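Local coordinates for protein dextranase (Pseudarthrobacter oxydans, PDB 6NZS) that hydrolyses internal alpha-1,6-glucosidic linkages of dextran (EC 3.2.1.11), as an endo-acting enzyme of glycoside hydrolase family 49, at residues Val19-Gly27 / Met57-Asp65; Tyr92-Leu102 / Val128-Tyr139. All blocks are in the same frame, centred on the assembly; numbering follows the deposited sequence.

Contact 1. Residues Val19-Gly27 / Met57-Asp65; sequences VFNTTGPTG and MSIPRSGKD
Ile-59 and Thr-22 meet backbone to side chain: CD1 of Ile-59 lies 3.6 Å from Thr-22 O. CG1 of Ile-59 stands between its own backbone N and carbonyl carbon (chi1 71°), which aims the extended end of the chain at the turn ahead. Beside it, Met-57 CE reaches Thr-22 CG2 at 3.9 Å. Farther along, the Pro-25 ring lies across the Lys-64 chain, CG to CG 3.7 Å. Between these apolar touches the backbones close up, with Gly-24 CA and Gly-63 CA only 3.9 Å apart. A CB on Gly-63 would run into Gly-24 CA and Thr-23 O, and its phi of 79° also favours glycine. The contact lies in the N-terminal Ig-like domain, where the 19-27 loop is shaped by an Asx turn. Asn-21 OD1 accepts from both Thr-23 N and Gly-24 N, each at 2.9 Å; the first donor lies nearly in line with the side-chain C=O (164°). The segments share no direct hydrogen bond, but a water joins them, accepting from Thr-26 N at 3.0 Å and donating to Ser-62 OG at 3.0 Å. In the second shell, Ser-62 OG also bonds Glu-336, just past strand 325-335 of the parallel beta-helix (beta-solenoid), and Lys-64 NZ bonds Glu-287 O. Arg-32 NH1 grips the carbonyls of Asn-21 and Gly-24.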
loop_
_atom_site.group_PDB
_atom_site.type_symbol
_atom_site.label_atom_id
_atom_site.label_comp_id
_atom_site.label_asym_id
_atom_site.label_seq_id
_atom_site.Cartn_x
_atom_site.Cartn_y
_atom_site.Cartn_z
ATOM N N VAL A 19 0.906 -21.302 -13.779
ATOM C CA VAL A 19 0.147 -21.233 -15.022
ATOM C C VAL A 19 0.219 -19.816 -15.575
ATOM O O VAL A 19 0.313 -18.832 -14.830
ATOM C CB VAL A 19 -1.337 -21.640 -14.837
ATOM C CG1 VAL A 19 -1.449 -23.081 -14.366
ATOM C CG2 VAL A 19 -2.048 -20.683 -13.877
ATOM N N PHE A 20 0.168 -19.712 -16.896
ATOM C CA PHE A 20 -0.086 -18.439 -17.549
ATOM C C PHE A 20 -1.595 -18.265 -17.660
ATOM O O PHE A 20 -2.292 -19.165 -18.144
ATOM C CB PHE A 20 0.535 -18.418 -18.944
ATOM C CG PHE A 20 2.040 -18.378 -18.945
ATOM C CD1 PHE A 20 2.729 -17.303 -18.397
ATOM C CD2 PHE A 20 2.771 -19.419 -19.503
ATOM C CE1 PHE A 20 4.119 -17.267 -18.402
ATOM C CE2 PHE A 20 4.161 -19.391 -19.516
ATOM C CZ PHE A 20 4.839 -18.311 -18.965
ATOM N N ASN A 21 -2.101 -17.119 -17.207
ATOM C CA ASN A 21 -3.538 -16.872 -17.237
ATOM C C ASN A 21 -3.746 -15.371 -17.073
ATOM O O ASN A 21 -3.485 -14.826 -15.992
ATOM C CB ASN A 21 -4.224 -17.657 -16.118
ATOM C CG ASN A 21 -5.731 -17.508 -16.126
ATOM O OD1 ASN A 21 -6.269 -16.497 -16.580
ATOM N ND2 ASN A 21 -6.427 -18.512 -15.585
ATOM N N THR A 22 -4.219 -14.711 -18.131
ATOM C CA THR A 22 -4.524 -13.286 -18.090
ATOM C C THR A 22 -6.017 -13.008 -18.128
ATOM O O THR A 22 -6.412 -11.845 -18.245
ATOM C CB THR A 22 -3.843 -12.533 -19.234
ATOM O OG1 THR A 22 -4.214 -13.127 -20.491
ATOM C CG2 THR A 22 -2.329 -12.548 -19.076
ATOM N N THR A 23 -6.857 -14.041 -18.041
ATOM C CA THR A 23 -8.274 -13.892 -18.341
ATOM C C THR A 23 -9.225 -14.284 -17.224
ATOM O O THR A 23 -10.383 -13.858 -17.264
ATOM C CB THR A 23 -8.661 -14.696 -19.596
ATOM O OG1 THR A 23 -8.509 -16.092 -19.331
ATOM C CG2 THR A 23 -7.793 -14.308 -20.789
ATOM N N GLY A 24 -8.804 -15.090 -16.257
ATOM C CA GLY A 24 -9.734 -15.598 -15.282
ATOM C C GLY A 24 -9.049 -16.119 -14.041
ATOM O O GLY A 24 -7.822 -16.066 -13.906
ATOM N N PRO A 25 -9.840 -16.617 -13.093
ATOM C CA PRO A 25 -9.265 -17.107 -11.838
ATOM C C PRO A 25 -8.441 -18.356 -12.076
ATOM O O PRO A 25 -8.777 -19.195 -12.915
ATOM C CB PRO A 25 -10.500 -17.417 -10.982
ATOM C CG PRO A 25 -11.588 -17.661 -11.979
ATOM C CD PRO A 25 -11.309 -16.711 -13.109
ATOM N N THR A 26 -7.336 -18.469 -11.347
ATOM C CA THR A 26 -6.565 -19.693 -11.447
ATOM C C THR A 26 -7.209 -20.780 -10.589
ATOM O O THR A 26 -8.019 -20.510 -9.695
ATOM C CB THR A 26 -5.119 -19.453 -11.016
ATOM O OG1 THR A 26 -5.106 -18.924 -9.686
ATOM C CG2 THR A 26 -4.460 -18.451 -11.947
ATOM N N GLY A 27 -6.848 -22.027 -10.885
ATOM C CA GLY A 27 -7.331 -23.135 -10.085
ATOM C C GLY A 27 -6.818 -23.073 -8.660
ATOM O O GLY A 27 -5.843 -22.388 -8.346
ATOM N N MET A 57 1.849 -12.802 -10.511
ATOM C CA MET A 57 1.052 -11.773 -11.173
ATOM C C MET A 57 -0.369 -11.742 -10.618
ATOM O O MET A 57 -0.995 -12.788 -10.405
ATOM C CB MET A 57 1.014 -11.945 -12.702
ATOM C CG MET A 57 0.365 -10.765 -13.427
ATOM S SD MET A 57 0.455 -10.882 -15.224
ATOM C CE MET A 57 -0.724 -12.187 -15.510
ATOM N N SER A 58 -0.869 -10.531 -10.389
ATOM C CA SER A 58 -2.247 -10.293 -9.983
ATOM C C SER A 58 -2.955 -9.522 -11.087
ATOM O O SER A 58 -2.352 -8.663 -11.735
ATOM C CB SER A 58 -2.266 -9.480 -8.686
ATOM O OG SER A 58 -3.564 -8.997 -8.394
ATOM N N ILE A 59 -4.220 -9.859 -11.332
ATOM C CA ILE A 59 -5.037 -9.143 -12.313
ATOM C C ILE A 59 -6.338 -8.722 -11.642
ATOM O O ILE A 59 -6.742 -9.302 -10.621
ATOM C CB ILE A 59 -5.287 -9.987 -13.590
ATOM C CG1 ILE A 59 -6.252 -11.148 -13.325
ATOM C CG2 ILE A 59 -3.978 -10.509 -14.143
ATOM C CD1 ILE A 59 -6.636 -11.925 -14.609
ATOM N N PRO A 60 -7.003 -7.690 -12.175
ATOM C CA PRO A 60 -8.197 -7.143 -11.512
ATOM C C PRO A 60 -9.291 -8.191 -11.363
ATOM O O PRO A 60 -9.671 -8.860 -12.330
ATOM C CB PRO A 60 -8.624 -6.000 -12.445
ATOM C CG PRO A 60 -7.348 -5.589 -13.134
ATOM C CD PRO A 60 -6.580 -6.867 -13.322
ATOM N N ARG A 61 -9.795 -8.330 -10.137
ATOM C CA ARG A 61 -10.822 -9.309 -9.780
ATOM C C ARG A 61 -10.368 -10.741 -9.998
ATOM O O ARG A 61 -11.200 -11.651 -10.039
ATOM C CB ARG A 61 -12.151 -9.088 -10.528
ATOM C CG ARG A 61 -12.630 -7.666 -10.578
ATOM C CD ARG A 61 -14.124 -7.615 -10.929
ATOM N NE ARG A 61 -14.583 -6.237 -10.999
ATOM C CZ ARG A 61 -14.565 -5.503 -12.104
ATOM N NH1 ARG A 61 -14.151 -6.032 -13.250
ATOM N NH2 ARG A 61 -14.972 -4.244 -12.060
ATOM N N SER A 62 -9.063 -10.975 -10.170
ATOM C CA SER A 62 -8.578 -12.266 -10.652
ATOM C C SER A 62 -9.225 -12.671 -11.975
ATOM O O SER A 62 -9.260 -13.857 -12.301
ATOM C CB SER A 62 -8.712 -13.397 -9.614
ATOM O OG SER A 62 -7.520 -13.566 -8.858
ATOM N N GLY A 63 -9.732 -11.710 -12.739
ATOM C CA GLY A 63 -10.382 -12.001 -14.003
ATOM C C GLY A 63 -11.796 -12.510 -13.874
ATOM O O GLY A 63 -12.405 -12.875 -14.889
ATOM N N LYS A 64 -12.333 -12.549 -12.662
ATOM C CA LYS A 64 -13.692 -13.013 -12.447
ATOM C C LYS A 64 -14.694 -11.942 -12.850
ATOM O O LYS A 64 -14.412 -10.741 -12.811
ATOM C CB LYS A 64 -13.903 -13.370 -10.975
ATOM C CG LYS A 64 -13.095 -14.570 -10.532
ATOM C CD LYS A 64 -13.344 -14.879 -9.067
ATOM C CE LYS A 64 -12.463 -14.024 -8.178
ATOM N NZ LYS A 64 -12.718 -14.284 -6.729
ATOM N N ASP A 65 -15.874 -12.392 -13.263
ATOM C CA ASP A 65 -17.004 -11.488 -13.339
ATOM C C ASP A 65 -17.460 -11.120 -11.932
ATOM O O ASP A 65 -17.117 -11.778 -10.946
ATOM C CB ASP A 65 -18.175 -12.156 -14.062
ATOM C CG ASP A 65 -17.903 -12.387 -15.533
ATOM O OD1 ASP A 65 -17.124 -11.619 -16.137
ATOM O OD2 ASP A 65 -18.488 -13.338 -16.088
HETATM O O HOH W 1 -7.236 -16.555 -9.006
#

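Contact 2. Residues Tyr92-Leu102 / Val128-Tyr139; sequences YAKDVWVDVSL and VDADTVKIKVPY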
loop_
_atom_site.group_PDB
_atom_site.type_symbol
_atom_site.label_atom_id
_atom_site.label_comp_id
_atom_site.label_asym_id
_atom_site.label_seq_id
_atom_site.Cartn_x
_atom_site.Cartn_y
_atom_site.Cartn_z
ATOM N N TYR A 92 18.382 -11.853 -0.361
ATOM C CA TYR A 92 19.775 -11.626 -0.713
ATOM C C TYR A 92 20.524 -11.073 0.493
ATOM O O TYR A 92 19.934 -10.465 1.393
ATOM C CB TYR A 92 19.939 -10.765 -1.981
ATOM C CG TYR A 92 19.743 -9.273 -1.790
ATOM C CD1 TYR A 92 18.679 -8.769 -1.049
ATOM C CD2 TYR A 92 20.603 -8.363 -2.392
ATOM C CE1 TYR A 92 18.499 -7.396 -0.880
ATOM C CE2 TYR A 92 20.424 -6.985 -2.236
ATOM C CZ TYR A 92 19.371 -6.513 -1.477
ATOM O OH TYR A 92 19.208 -5.164 -1.299
ATOM N N ALA A 93 21.837 -11.329 0.525
ATOM C CA ALA A 93 22.684 -10.807 1.588
ATOM C C ALA A 93 23.879 -10.028 1.061
ATOM O O ALA A 93 24.671 -9.522 1.864
ATOM C CB ALA A 93 23.141 -11.942 2.523
ATOM N N LYS A 94 24.022 -9.907 -0.253
ATOM C CA LYS A 94 25.183 -9.297 -0.882
ATOM C C LYS A 94 24.699 -8.723 -2.203
ATOM O O LYS A 94 23.717 -9.215 -2.765
ATOM C CB LYS A 94 26.251 -10.381 -1.106
ATOM C CG LYS A 94 27.578 -9.942 -1.694
ATOM C CD LYS A 94 28.608 -11.083 -1.534
ATOM C CE LYS A 94 29.878 -10.836 -2.330
ATOM N NZ LYS A 94 30.656 -9.670 -1.854
ATOM N N ASP A 95 25.378 -7.677 -2.681
ATOM C CA ASP A 95 24.987 -7.015 -3.928
ATOM C C ASP A 95 24.729 -8.045 -5.019
ATOM O O ASP A 95 25.473 -9.021 -5.162
ATOM C CB ASP A 95 26.117 -6.103 -4.421
ATOM C CG ASP A 95 26.336 -4.880 -3.551
ATOM O OD1 ASP A 95 25.816 -4.810 -2.427
ATOM O OD2 ASP A 95 27.071 -3.977 -4.007
ATOM N N VAL A 96 23.679 -7.808 -5.816
ATOM C CA VAL A 96 23.290 -8.722 -6.884
ATOM C C VAL A 96 23.125 -7.962 -8.191
ATOM O O VAL A 96 22.872 -6.755 -8.216
ATOM C CB VAL A 96 21.989 -9.498 -6.585
ATOM C CG1 VAL A 96 22.186 -10.480 -5.429
ATOM C CG2 VAL A 96 20.840 -8.526 -6.313
ATOM N N TRP A 97 23.263 -8.700 -9.286
ATOM C CA TRP A 97 22.796 -8.259 -10.596
ATOM C C TRP A 97 21.488 -8.977 -10.897
ATOM O O TRP A 97 21.424 -10.208 -10.831
ATOM C CB TRP A 97 23.804 -8.638 -11.684
ATOM C CG TRP A 97 24.972 -7.698 -11.862
ATOM C CD1 TRP A 97 26.283 -7.965 -11.586
ATOM C CD2 TRP A 97 24.938 -6.360 -12.388
ATOM N NE1 TRP A 97 27.064 -6.875 -11.898
ATOM C CE2 TRP A 97 26.263 -5.878 -12.392
ATOM C CE3 TRP A 97 23.916 -5.524 -12.854
ATOM C CZ2 TRP A 97 26.592 -4.595 -12.841
ATOM C CZ3 TRP A 97 24.248 -4.250 -13.307
ATOM C CH2 TRP A 97 25.574 -3.801 -13.293
ATOM N N VAL A 98 20.445 -8.214 -11.212
ATOM C CA VAL A 98 19.131 -8.764 -11.541
ATOM C C VAL A 98 18.886 -8.547 -13.027
ATOM O O VAL A 98 18.907 -7.405 -13.493
ATOM C CB VAL A 98 18.026 -8.096 -10.712
ATOM C CG1 VAL A 98 16.694 -8.697 -11.061
ATOM C CG2 VAL A 98 18.311 -8.264 -9.225
ATOM N N ASP A 99 18.661 -9.634 -13.771
ATOM C CA ASP A 99 18.276 -9.542 -15.179
ATOM C C ASP A 99 16.757 -9.534 -15.256
ATOM O O ASP A 99 16.105 -10.436 -14.718
ATOM C CB ASP A 99 18.779 -10.757 -15.968
ATOM C CG ASP A 99 20.286 -10.857 -16.000
ATOM O OD1 ASP A 99 20.937 -9.883 -16.412
ATOM O OD2 ASP A 99 20.813 -11.922 -15.624
ATOM N N VAL A 100 16.196 -8.534 -15.931
ATOM C CA VAL A 100 14.754 -8.469 -16.157
ATOM C C VAL A 100 14.527 -8.481 -17.656
ATOM O O VAL A 100 15.068 -7.632 -18.377
ATOM C CB VAL A 100 14.103 -7.227 -15.528
ATOM C CG1 VAL A 100 12.586 -7.353 -15.628
ATOM C CG2 VAL A 100 14.526 -7.080 -14.079
ATOM N N SER A 101 13.732 -9.439 -18.124
ATOM C CA SER A 101 13.443 -9.615 -19.539
ATOM C C SER A 101 11.959 -9.390 -19.784
ATOM O O SER A 101 11.112 -9.905 -19.042
ATOM C CB SER A 101 13.821 -11.022 -19.995
ATOM O OG SER A 101 15.220 -11.217 -19.888
ATOM N N LEU A 102 11.654 -8.626 -20.827
ATOM C CA LEU A 102 10.284 -8.394 -21.258
ATOM C C LEU A 102 9.896 -9.515 -22.217
ATOM O O LEU A 102 10.631 -9.801 -23.170
ATOM C CB LEU A 102 10.217 -7.033 -21.953
ATOM C CG LEU A 102 8.869 -6.495 -22.428
ATOM C CD1 LEU A 102 7.849 -6.423 -21.290
ATOM C CD2 LEU A 102 9.051 -5.124 -23.065
ATOM N N VAL A 128 21.645 -5.731 -21.788
ATOM C CA VAL A 128 22.211 -6.983 -22.286
ATOM C C VAL A 128 21.877 -7.160 -23.761
ATOM O O VAL A 128 22.762 -7.348 -24.606
ATOM C CB VAL A 128 21.705 -8.169 -21.447
ATOM C CG1 VAL A 128 22.255 -9.480 -21.999
ATOM C CG2 VAL A 128 22.072 -7.983 -19.971
ATOM N N ASP A 129 20.589 -7.114 -24.086
ATOM C CA ASP A 129 20.118 -7.201 -25.460
ATOM C C ASP A 129 18.781 -6.471 -25.535
ATOM O O ASP A 129 18.336 -5.859 -24.560
ATOM C CB ASP A 129 20.067 -8.656 -25.947
ATOM C CG ASP A 129 19.324 -9.563 -24.991
ATOM O OD1 ASP A 129 18.218 -9.189 -24.549
ATOM O OD2 ASP A 129 19.872 -10.641 -24.653
ATOM N N ALA A 130 18.131 -6.537 -26.695
ATOM C CA ALA A 130 16.996 -5.656 -26.967
ATOM C C ALA A 130 15.750 -5.955 -26.141
ATOM O O ALA A 130 14.781 -5.191 -26.241
ATOM C CB ALA A 130 16.658 -5.672 -28.456
ATOM N N ASP A 131 15.733 -7.018 -25.336
ATOM C CA ASP A 131 14.616 -7.217 -24.415
ATOM C C ASP A 131 15.034 -7.444 -22.969
ATOM O O ASP A 131 14.175 -7.774 -22.140
ATOM C CB ASP A 131 13.647 -8.313 -24.889
ATOM C CG ASP A 131 14.309 -9.657 -25.074
ATOM O OD1 ASP A 131 15.422 -9.887 -24.553
ATOM O OD2 ASP A 131 13.687 -10.512 -25.746
ATOM N N THR A 132 16.308 -7.246 -22.628
ATOM C CA THR A 132 16.799 -7.605 -21.301
ATOM C C THR A 132 17.728 -6.539 -20.736
ATOM O O THR A 132 18.722 -6.172 -21.373
ATOM C CB THR A 132 17.556 -8.936 -21.354
ATOM O OG1 THR A 132 16.685 -9.971 -21.835
ATOM C CG2 THR A 132 18.082 -9.308 -19.972
ATOM N N VAL A 133 17.426 -6.078 -19.522
ATOM C CA VAL A 133 18.271 -5.149 -18.787
ATOM C C VAL A 133 18.811 -5.867 -17.558
ATOM O O VAL A 133 18.158 -6.759 -17.003
ATOM C CB VAL A 133 17.464 -3.890 -18.387
ATOM C CG1 VAL A 133 16.333 -4.248 -17.403
ATOM C CG2 VAL A 133 18.357 -2.810 -17.812
ATOM N N LYS A 134 20.020 -5.492 -17.150
ATOM C CA LYS A 134 20.637 -5.970 -15.919
ATOM C C LYS A 134 20.715 -4.798 -14.950
ATOM O O LYS A 134 21.205 -3.724 -15.314
ATOM C CB LYS A 134 22.048 -6.517 -16.199
ATOM C CG LYS A 134 22.570 -7.533 -15.180
ATOM C CD LYS A 134 24.013 -7.968 -15.498
ATOM C CE LYS A 134 24.063 -8.762 -16.792
ATOM N NZ LYS A 134 23.609 -10.177 -16.611
ATOM N N ILE A 135 20.221 -4.998 -13.728
ATOM C CA ILE A 135 20.147 -3.958 -12.703
ATOM C C ILE A 135 20.970 -4.406 -11.503
ATOM O O ILE A 135 20.771 -5.514 -10.989
ATOM C CB ILE A 135 18.690 -3.722 -12.264
ATOM C CG1 ILE A 135 17.830 -3.344 -13.465
ATOM C CG2 ILE A 135 18.610 -2.650 -11.179
ATOM C CD1 ILE A 135 16.349 -3.557 -13.212
ATOM N N LYS A 136 21.866 -3.540 -11.029
ATOM C CA LYS A 136 22.663 -3.860 -9.847
ATOM C C LYS A 136 21.922 -3.360 -8.617
ATOM O O LYS A 136 21.740 -2.151 -8.443
ATOM C CB LYS A 136 24.052 -3.242 -9.922
ATOM C CG LYS A 136 24.935 -3.701 -8.767
ATOM C CD LYS A 136 26.298 -3.044 -8.837
ATOM C CE LYS A 136 27.360 -4.037 -9.249
ATOM N NZ LYS A 136 28.491 -3.990 -8.291
ATOM N N VAL A 137 21.484 -4.285 -7.769
ATOM C CA VAL A 137 20.782 -3.942 -6.534
ATOM C C VAL A 137 21.777 -4.096 -5.385
ATOM O O VAL A 137 22.195 -5.228 -5.090
ATOM C CB VAL A 137 19.541 -4.821 -6.319
ATOM C CG1 VAL A 137 18.808 -4.387 -5.062
ATOM C CG2 VAL A 137 18.604 -4.739 -7.534
ATOM N N PRO A 138 22.203 -3.017 -4.747
ATOM C CA PRO A 138 23.121 -3.155 -3.618
ATOM C C PRO A 138 22.399 -3.772 -2.437
ATOM O O PRO A 138 21.184 -3.609 -2.262
ATOM C CB PRO A 138 23.530 -1.709 -3.317
ATOM C CG PRO A 138 22.384 -0.885 -3.793
ATOM C CD PRO A 138 21.761 -1.624 -4.943
ATOM N N TYR A 139 23.161 -4.491 -1.622
ATOM C CA TYR A 139 22.610 -5.006 -0.382
ATOM C C TYR A 139 22.374 -3.874 0.612
ATOM O O TYR A 139 23.206 -2.979 0.777
ATOM C CB TYR A 139 23.522 -6.072 0.234
ATOM C CG TYR A 139 22.967 -6.516 1.565
ATOM C CD1 TYR A 139 21.815 -7.283 1.628
ATOM C CD2 TYR A 139 23.559 -6.116 2.757
ATOM C CE1 TYR A 139 21.275 -7.662 2.839
ATOM C CE2 TYR A 139 23.027 -6.495 3.978
ATOM C CZ TYR A 139 21.891 -7.268 4.014
ATOM O OH TYR A 139 21.349 -7.637 5.228
HETATM O O HOH W 2 26.016 -3.004 -0.223
HETATM O O HOH W 3 29.310 -4.216 -5.840
#
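Two neighbouring antiparallel strands of the N-terminal Ig-like domain make this contact, 96-102 running at 153° to 132-137. Val-96 with Val-137, Val-98 with Ile-135 and Val-100 with Val-133 are hydrogen-bonded pairs, each closed by two backbone bonds, and Leu-102 N to Asp-131 O continues the register. On the partly exposed face, the Trp-97 indole is held between two lysine chains. CB of Lys-136 sits 3.6 Å from the centroid of the six-membered ring, close to its normal, a CH-pi contact. Against the opposite face, Lys-134 CD lies 3.3 Å above the ring plane. Lys-134 then bends at its third and fourth torsions (chi3 -67°), bringing NZ to the syn lone pair of Asp-99 OD1 in a 2.7 Å salt bridge. With a serine in place of Trp-97, both lysine chains would probably lose the flat surface between them, and Lys-134 would be freer to swing from Asp-99. Near the strand end, Ser-101 OG and Thr-132 OG1 are 2.7 Å apart. At the other end, Tyr-92 OH donates to Pro-138 O (2.7 Å), while Asp-95 OD1 takes Tyr-139 N at 2.8 Å from above its carboxylate plane. The Tyr-139 ring turns its edge to the face of Tyr-92, a T-shaped pair with centroids 5.4 Å apart and planes at 71°. On the buried face, Val-98 CG2 meets Val-137 CG2 at 3.9 Å; Phe-146 packs on Val-137, Phe-150 on Val-100, and Ile-188 on Val-98 and Val-100. Val-128 and Asp-129 both face Thr-132, forming a classic beta bulge beside a type I turn. One partly exposed face of charged and hydroxyl side chains around Trp-97, and one buried aliphatic face, are consistent with a strand pair of an Ig-like beta sandwich.

From the N terminus, segment 19-27 carries the end of strand 18-20 into a loop; strands 31-33 and 37-43 follow, and 57-65, which takes in the end of strand 51-58, closes contact 1 after 29 intervening residues. Strand 84-92 leads to contact 2, which opens at 92-102 and closes at 128-139, across 25 residues. The loops run in series, neither nested nor crossed. Strand 37-43, inside the first loop, pairs with both 51-58 and 96-102, so it links the two contacts. Their centres are 28 Å apart and their nearest atoms about 10 Å. Contact 1 lies where the Ig-like domain meets the parallel beta-helix; contact 2 joins strands 96-102 and 132-137 within the Ig-like domain.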